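PDB 7CVW: catechol O-methyltransferase from Niastella koreensis, which transfers a methyl group from S-adenosyl-L-methionine to catechol-like compounds in a metal-dependent reaction, turning protocatechuic acid into vanillic and iso-vanillic acids in equal proportion. Local coordinates for residues A[22-27]-A[72-77]; A[135-140]-A[161-166]. All coordinates share one frame; numbering follows the deposited sequence.

Contact 1 of 2, residues A[22-27]-A[72-77]; sequences DALLAA and TIWMAR
Arg77 NH2 forms a salt bridge with Asp21, the residue just ahead of helix 22-34, and lies 3.6 Å from the methyl CB of Ala23. The setting is the outer, helical layer of the Rossmann-like class I methyltransferase fold, where helix 70-76, placed after the S-adenosyl-L-methionine-binding loop (Gly65, Leu67) that follows strand 60-64, packs against helix 22-34 in a nearly antiparallel way. The axes of the short segments run at 155° to each other and approach to 10.7 Å, a wide spacing filled by Leu24 from one side and by Ile73, Trp74 and Arg77 from the other. Asp21 also serves its own helix, accepting a hydrogen bond from Leu24 N, so a single carboxylate ties the start of helix 22-34 to the arginine.

Leu24 is the wedge of the interface, and its fork suits the place because each methyl can address a different neighbour. With CG anti to the carbonyl carbon (chi1 -75°), the branch reaches into the angle between Ile73 and Trp74. CD2 rests against Ile73 CG2 at 3.6 Å, the two side chains interdigitating from opposing helices. CD1 sits over one face of the indole in a CH-pi contact, 3.9 Å from the centroid of the five-membered ring of Trp74.

Small residues flank this wedge. Ala23 and Ala27 present only methyls, and Ala27 CB meets Ile73 CD1 at 4.2 Å. The Trp74 side chain also meets Tyr70 and Lys47 of helix 43-55 and lies about 7 Å, nearest atoms, from the bound S-adenosyl-L-homocysteine, close to the cofactor without touching it. Just beyond helix 70-76, the extended Arg77 chain lays its guanidinium flat beneath a methyl: Ile73 CG2 stands 3.5 Å above the plane, over its centre.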
loop_
_atom_site.group_PDB
_atom_site.type_symbol
_atom_site.label_atom_id
_atom_site.label_comp_id
_atom_site.label_asym_id
_atom_site.label_seq_id
_atom_site.Cartn_x
_atom_site.Cartn_y
_atom_site.Cartn_z
ATOM N N ASP A 22 -19.007 -16.282 -0.135
ATOM C CA ASP A 22 -20.413 -16.014 0.240
ATOM C C ASP A 22 -20.480 -14.994 1.386
ATOM O O ASP A 22 -21.369 -14.169 1.353
ATOM C CB ASP A 22 -21.128 -17.291 0.684
ATOM C CG ASP A 22 -22.532 -17.072 1.234
ATOM O OD1 ASP A 22 -23.386 -16.630 0.466
ATOM O OD2 ASP A 22 -22.745 -17.324 2.436
ATOM N N ALA A 23 -19.614 -15.069 2.400
ATOM C CA ALA A 23 -19.738 -14.172 3.573
ATOM C C ALA A 23 -19.524 -12.713 3.150
ATOM O O ALA A 23 -20.243 -11.838 3.674
ATOM C CB ALA A 23 -18.787 -14.566 4.657
ATOM N N LEU A 24 -18.562 -12.431 2.267
ATOM C CA LEU A 24 -18.347 -11.050 1.786
ATOM C C LEU A 24 -19.524 -10.604 0.928
ATOM O O LEU A 24 -19.971 -9.460 1.077
ATOM C CB LEU A 24 -17.018 -10.946 1.017
ATOM C CG LEU A 24 -15.790 -10.961 1.912
ATOM C CD1 LEU A 24 -14.524 -11.124 1.093
ATOM C CD2 LEU A 24 -15.760 -9.697 2.766
ATOM N N LEU A 25 -19.973 -11.442 -0.010
ATOM C CA LEU A 25 -21.088 -11.047 -0.896
ATOM C C LEU A 25 -22.337 -10.814 -0.041
ATOM O O LEU A 25 -23.105 -9.875 -0.346
ATOM C CB LEU A 25 -21.312 -12.138 -1.942
ATOM C CG LEU A 25 -20.171 -12.308 -2.936
ATOM C CD1 LEU A 25 -20.432 -13.525 -3.815
ATOM C CD2 LEU A 25 -19.982 -11.043 -3.763
ATOM N N ALA A 26 -22.548 -11.632 0.988
ATOM C CA ALA A 26 -23.734 -11.512 1.863
ATOM C C ALA A 26 -23.618 -10.195 2.648
ATOM O O ALA A 26 -24.634 -9.518 2.850
ATOM C CB ALA A 26 -23.847 -12.722 2.759
ATOM N N ALA A 27 -22.426 -9.826 3.101
ATOM C CA ALA A 27 -22.241 -8.523 3.787
ATOM C C ALA A 27 -22.649 -7.374 2.852
ATOM O O ALA A 27 -23.362 -6.429 3.252
ATOM C CB ALA A 27 -20.806 -8.362 4.234
ATOM N N THR A 72 -14.166 -5.346 7.936
ATOM C CA THR A 72 -13.901 -6.150 9.146
ATOM C C THR A 72 -13.569 -7.596 8.759
ATOM O O THR A 72 -12.593 -8.179 9.278
ATOM C CB THR A 72 -15.121 -6.088 10.064
ATOM O OG1 THR A 72 -15.640 -4.750 10.023
ATOM C CG2 THR A 72 -14.728 -6.539 11.458
ATOM N N ILE A 73 -14.366 -8.180 7.882
ATOM C CA ILE A 73 -14.148 -9.594 7.465
ATOM C C ILE A 73 -12.793 -9.730 6.759
ATOM O O ILE A 73 -12.062 -10.680 7.043
ATOM C CB ILE A 73 -15.309 -10.072 6.579
ATOM C CG1 ILE A 73 -16.580 -10.192 7.426
ATOM C CG2 ILE A 73 -14.970 -11.373 5.872
ATOM C CD1 ILE A 73 -17.868 -10.259 6.639
ATOM N N TRP A 74 -12.493 -8.862 5.794
ATOM C CA TRP A 74 -11.189 -8.880 5.079
ATOM C C TRP A 74 -10.043 -8.841 6.097
ATOM O O TRP A 74 -9.127 -9.692 6.040
ATOM C CB TRP A 74 -11.111 -7.704 4.118
ATOM C CG TRP A 74 -11.748 -7.924 2.781
ATOM C CD1 TRP A 74 -12.875 -7.328 2.289
ATOM C CD2 TRP A 74 -11.244 -8.764 1.734
ATOM N NE1 TRP A 74 -13.096 -7.736 1.008
ATOM C CE2 TRP A 74 -12.111 -8.621 0.639
ATOM C CE3 TRP A 74 -10.134 -9.605 1.621
ATOM C CZ2 TRP A 74 -11.913 -9.313 -0.560
ATOM C CZ3 TRP A 74 -9.952 -10.305 0.447
ATOM C CH2 TRP A 74 -10.805 -10.124 -0.640
ATOM N N MET A 75 -10.045 -7.905 7.034
ATOM C CA MET A 75 -8.909 -7.796 7.989
ATOM C C MET A 75 -8.909 -8.955 8.989
ATOM O O MET A 75 -7.831 -9.466 9.273
ATOM C CB MET A 75 -8.923 -6.464 8.739
ATOM C CG MET A 75 -8.655 -5.312 7.801
ATOM S SD MET A 75 -8.523 -3.730 8.686
ATOM C CE MET A 75 -10.225 -3.480 9.169
ATOM N N ALA A 76 -10.060 -9.371 9.529
ATOM C CA ALA A 76 -10.088 -10.419 10.580
ATOM C C ALA A 76 -9.582 -11.747 10.010
ATOM O O ALA A 76 -8.976 -12.548 10.760
ATOM C CB ALA A 76 -11.488 -10.566 11.113
ATOM N N ARG A 77 -9.746 -11.961 8.707
ATOM C CA ARG A 77 -9.235 -13.198 8.065
ATOM C C ARG A 77 -7.702 -13.238 8.036
ATOM O O ARG A 77 -7.181 -14.339 7.792
ATOM C CB ARG A 77 -9.844 -13.339 6.674
ATOM C CG ARG A 77 -11.264 -13.871 6.760
ATOM C CD ARG A 77 -11.985 -13.855 5.446
ATOM N NE ARG A 77 -13.239 -14.564 5.553
ATOM C CZ ARG A 77 -14.165 -14.626 4.595
ATOM N NH1 ARG A 77 -13.982 -14.026 3.435
ATOM N NH2 ARG A 77 -15.260 -15.341 4.805
#

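Contact 2 of 2, residues A[135-140]-A[161-166]; sequences MIFIDA and LIVADN. With MG (magnesium ion), chain C; SAH (S-adenosyl-L-homocysteine), chain E.
Asp139 and Asp165 run alongside each other toward the metal from the C-terminal ends of neighbouring parallel strands joined by a beta-alpha-beta crossover through helix 145-154. Ile138 N donates to Val163 O, and Ile138 O accepts from Asp165 N at 3.1 Å, which fixes the two aspartates level. Behind them Val163 CG1 packs on Phe137 CD1 at 3.8 Å, branched and aromatic carbon suiting the buried sheet face.

Followed outward, Asp139 CB lies 3.5 Å above the face of the Phe137 ring, towards its rim. CG is anti to the backbone N (chi1 -163°) and carries the carboxylate to the magnesium. OD1 binds the ion at 2.4 Å and stands 2.9 Å from Asn166 OD1, a second ligand; OD2, farther off at 2.7 Å from magnesium, also accepts a 2.8 Å hydrogen bond from the amino N of S-adenosyl-L-homocysteine. Asp165 OD2 and two waters also bind the metal.

Asn166 suits its place because its amide has two distinct ends: OD1 faces the ion while ND2 donates to Asp213. The close approach of Asp139 OD1 and Asn166 OD1 is probably offset by the cation; Lys142 NZ also hydrogen-bonds Asn166 OD1. Sharing Asp139 is consistent with coupled metal and S-adenosyl-L-methionine binding.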
loop_
_atom_site.group_PDB
_atom_site.type_symbol
_atom_site.label_atom_id
_atom_site.label_comp_id
_atom_site.label_asym_id
_atom_site.label_seq_id
_atom_site.Cartn_x
_atom_site.Cartn_y
_atom_site.Cartn_z
ATOM N N MET A 135 -2.449 -3.002 14.065
ATOM C CA MET A 135 -3.027 -2.256 12.924
ATOM C C MET A 135 -4.319 -1.588 13.381
ATOM O O MET A 135 -5.073 -2.199 14.158
ATOM C CB MET A 135 -3.293 -3.177 11.741
ATOM C CG MET A 135 -3.830 -2.457 10.538
ATOM S SD MET A 135 -3.883 -3.592 9.141
ATOM C CE MET A 135 -4.844 -2.693 7.930
ATOM N N ILE A 136 -4.523 -0.347 12.940
ATOM C CA ILE A 136 -5.722 0.457 13.294
ATOM C C ILE A 136 -6.278 1.012 12.001
ATOM O O ILE A 136 -5.490 1.635 11.246
ATOM C CB ILE A 136 -5.391 1.561 14.318
ATOM C CG1 ILE A 136 -4.735 0.958 15.566
ATOM C CG2 ILE A 136 -6.640 2.352 14.669
ATOM C CD1 ILE A 136 -4.323 1.942 16.610
ATOM N N PHE A 137 -7.560 0.780 11.747
ATOM C CA PHE A 137 -8.259 1.289 10.546
ATOM C C PHE A 137 -9.267 2.329 10.999
ATOM O O PHE A 137 -10.239 1.983 11.665
ATOM C CB PHE A 137 -8.881 0.146 9.742
ATOM C CG PHE A 137 -9.548 0.556 8.453
ATOM C CD1 PHE A 137 -8.887 1.380 7.551
ATOM C CD2 PHE A 137 -10.819 0.100 8.108
ATOM C CE1 PHE A 137 -9.495 1.750 6.364
ATOM C CE2 PHE A 137 -11.413 0.475 6.914
ATOM C CZ PHE A 137 -10.742 1.279 6.035
ATOM N N ILE A 138 -9.014 3.584 10.661
ATOM C CA ILE A 138 -9.902 4.735 10.963
ATOM C C ILE A 138 -10.832 4.957 9.773
ATOM O O ILE A 138 -10.359 5.351 8.689
ATOM C CB ILE A 138 -9.090 5.991 11.262
ATOM C CG1 ILE A 138 -8.115 5.747 12.412
ATOM C CG2 ILE A 138 -10.033 7.153 11.528
ATOM C CD1 ILE A 138 -7.246 6.935 12.727
ATOM N N ASP A 139 -12.117 4.677 9.967
ATOM C CA ASP A 139 -13.081 4.747 8.844
ATOM C C ASP A 139 -14.480 5.045 9.364
ATOM O O ASP A 139 -15.433 4.535 8.801
ATOM C CB ASP A 139 -13.037 3.473 8.007
ATOM C CG ASP A 139 -13.683 3.688 6.655
ATOM O OD1 ASP A 139 -13.675 4.885 6.191
ATOM O OD2 ASP A 139 -14.196 2.663 6.071
ATOM N N ALA A 140 -14.592 5.926 10.350
ATOM C CA ALA A 140 -15.934 6.208 10.904
ATOM C C ALA A 140 -16.414 7.567 10.389
ATOM O O ALA A 140 -16.322 7.785 9.234
ATOM C CB ALA A 140 -15.869 6.183 12.413
ATOM N N LEU A 161 0.718 0.102 12.370
ATOM C CA LEU A 161 0.247 0.702 11.114
ATOM C C LEU A 161 -1.120 1.294 11.385
ATOM O O LEU A 161 -2.020 0.537 11.821
ATOM C CB LEU A 161 0.149 -0.367 10.030
ATOM C CG LEU A 161 -0.477 0.096 8.726
ATOM C CD1 LEU A 161 0.370 1.154 8.052
ATOM C CD2 LEU A 161 -0.702 -1.102 7.806
ATOM N N ILE A 162 -1.280 2.584 11.077
ATOM C CA ILE A 162 -2.579 3.285 11.155
ATOM C C ILE A 162 -2.954 3.654 9.731
ATOM O O ILE A 162 -2.141 4.263 9.018
ATOM C CB ILE A 162 -2.531 4.520 12.070
ATOM C CG1 ILE A 162 -2.024 4.151 13.458
ATOM C CG2 ILE A 162 -3.911 5.158 12.134
ATOM C CD1 ILE A 162 -1.609 5.322 14.308
ATOM N N VAL A 163 -4.141 3.230 9.322
ATOM C CA VAL A 163 -4.707 3.494 7.978
ATOM C C VAL A 163 -5.963 4.327 8.173
ATOM O O VAL A 163 -6.774 3.965 9.051
ATOM C CB VAL A 163 -5.040 2.179 7.255
ATOM C CG1 VAL A 163 -5.637 2.445 5.884
ATOM C CG2 VAL A 163 -3.826 1.291 7.158
ATOM N N ALA A 164 -6.125 5.395 7.412
ATOM C CA ALA A 164 -7.329 6.245 7.481
ATOM C C ALA A 164 -7.932 6.327 6.086
ATOM O O ALA A 164 -7.215 6.744 5.162
ATOM C CB ALA A 164 -7.008 7.628 8.012
ATOM N N ASP A 165 -9.193 5.938 5.923
ATOM C CA ASP A 165 -9.835 5.935 4.589
ATOM C C ASP A 165 -10.451 7.305 4.281
ATOM O O ASP A 165 -10.818 8.040 5.215
ATOM C CB ASP A 165 -10.892 4.830 4.496
ATOM C CG ASP A 165 -11.353 4.486 3.098
ATOM O OD1 ASP A 165 -10.566 4.710 2.163
ATOM O OD2 ASP A 165 -12.500 3.967 2.954
ATOM N N ASN A 166 -10.613 7.605 2.985
ATOM C CA ASN A 166 -11.456 8.743 2.514
ATOM C C ASN A 166 -10.804 10.087 2.858
ATOM O O ASN A 166 -11.489 11.002 3.352
ATOM C CB ASN A 166 -12.876 8.682 3.085
ATOM C CG ASN A 166 -13.535 7.328 2.890
ATOM O OD1 ASN A 166 -13.864 6.666 3.871
ATOM N ND2 ASN A 166 -13.711 6.904 1.647
HETATM MG MG MG C . -14.575 4.358 4.051
HETATM N N SAH E . -15.197 0.319 7.271
HETATM C CA SAH E . -16.518 0.019 6.684
HETATM C CB SAH E . -17.260 1.315 6.324
HETATM C CG SAH E . -17.503 2.231 7.477
HETATM S SD SAH E . -18.749 3.448 6.888
HETATM C C SAH E . -16.263 -0.835 5.440
HETATM O O SAH E . -16.903 -1.813 5.298
HETATM O OXT SAH E . -15.439 -0.423 4.697
HETATM C "C5'" SAH E . -18.766 4.594 8.302
HETATM C "C4'" SAH E . -19.389 3.966 9.518
HETATM O "O4'" SAH E . -19.057 4.810 10.626
HETATM C "C3'" SAH E . -20.930 3.862 9.526
HETATM O "O3'" SAH E . -21.384 2.553 9.817
HETATM C "C2'" SAH E . -21.362 4.846 10.616
HETATM O "O2'" SAH E . -22.538 4.478 11.284
HETATM C "C1'" SAH E . -20.138 4.806 11.511
HETATM N N9 SAH E . -20.009 5.926 12.415
HETATM C C8 SAH E . -20.470 7.198 12.248
HETATM N N7 SAH E . -20.223 7.970 13.269
HETATM C C5 SAH E . -19.560 7.161 14.168
HETATM C C6 SAH E . -19.017 7.390 15.448
HETATM N N6 SAH E . -19.093 8.545 16.076
HETATM N N1 SAH E . -18.433 6.361 16.064
HETATM C C2 SAH E . -18.372 5.191 15.430
HETATM N N3 SAH E . -18.858 4.857 14.247
HETATM C C4 SAH E . -19.421 5.897 13.644
HETATM O O HOH W 1 -15.408 2.244 3.330
HETATM O O HOH W 2 -16.579 5.312 5.201
#

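In the fold
Both contacts are buried, but they occupy different layers of the fold. Contact 2 lies in the central sheet, its centre about 5 Å from that of the chain, and combines strand pairing with metal and cofactor chemistry. Contact 1, its centre about 13 Å from that of the chain, joins two helices through apolar packing, with its charged arginine at the margin. The centres of contacts 1 and 2 are about 17 Å apart. They share no helix or strand, yet they touch: Met75, which lies on helix 70-76 but takes no part in contact 1, packs its CE against Phe137 CD2 at 3.8 Å and its SD near Met135 CE. Helix 70-76 thus lies between the outer helix and the sheet.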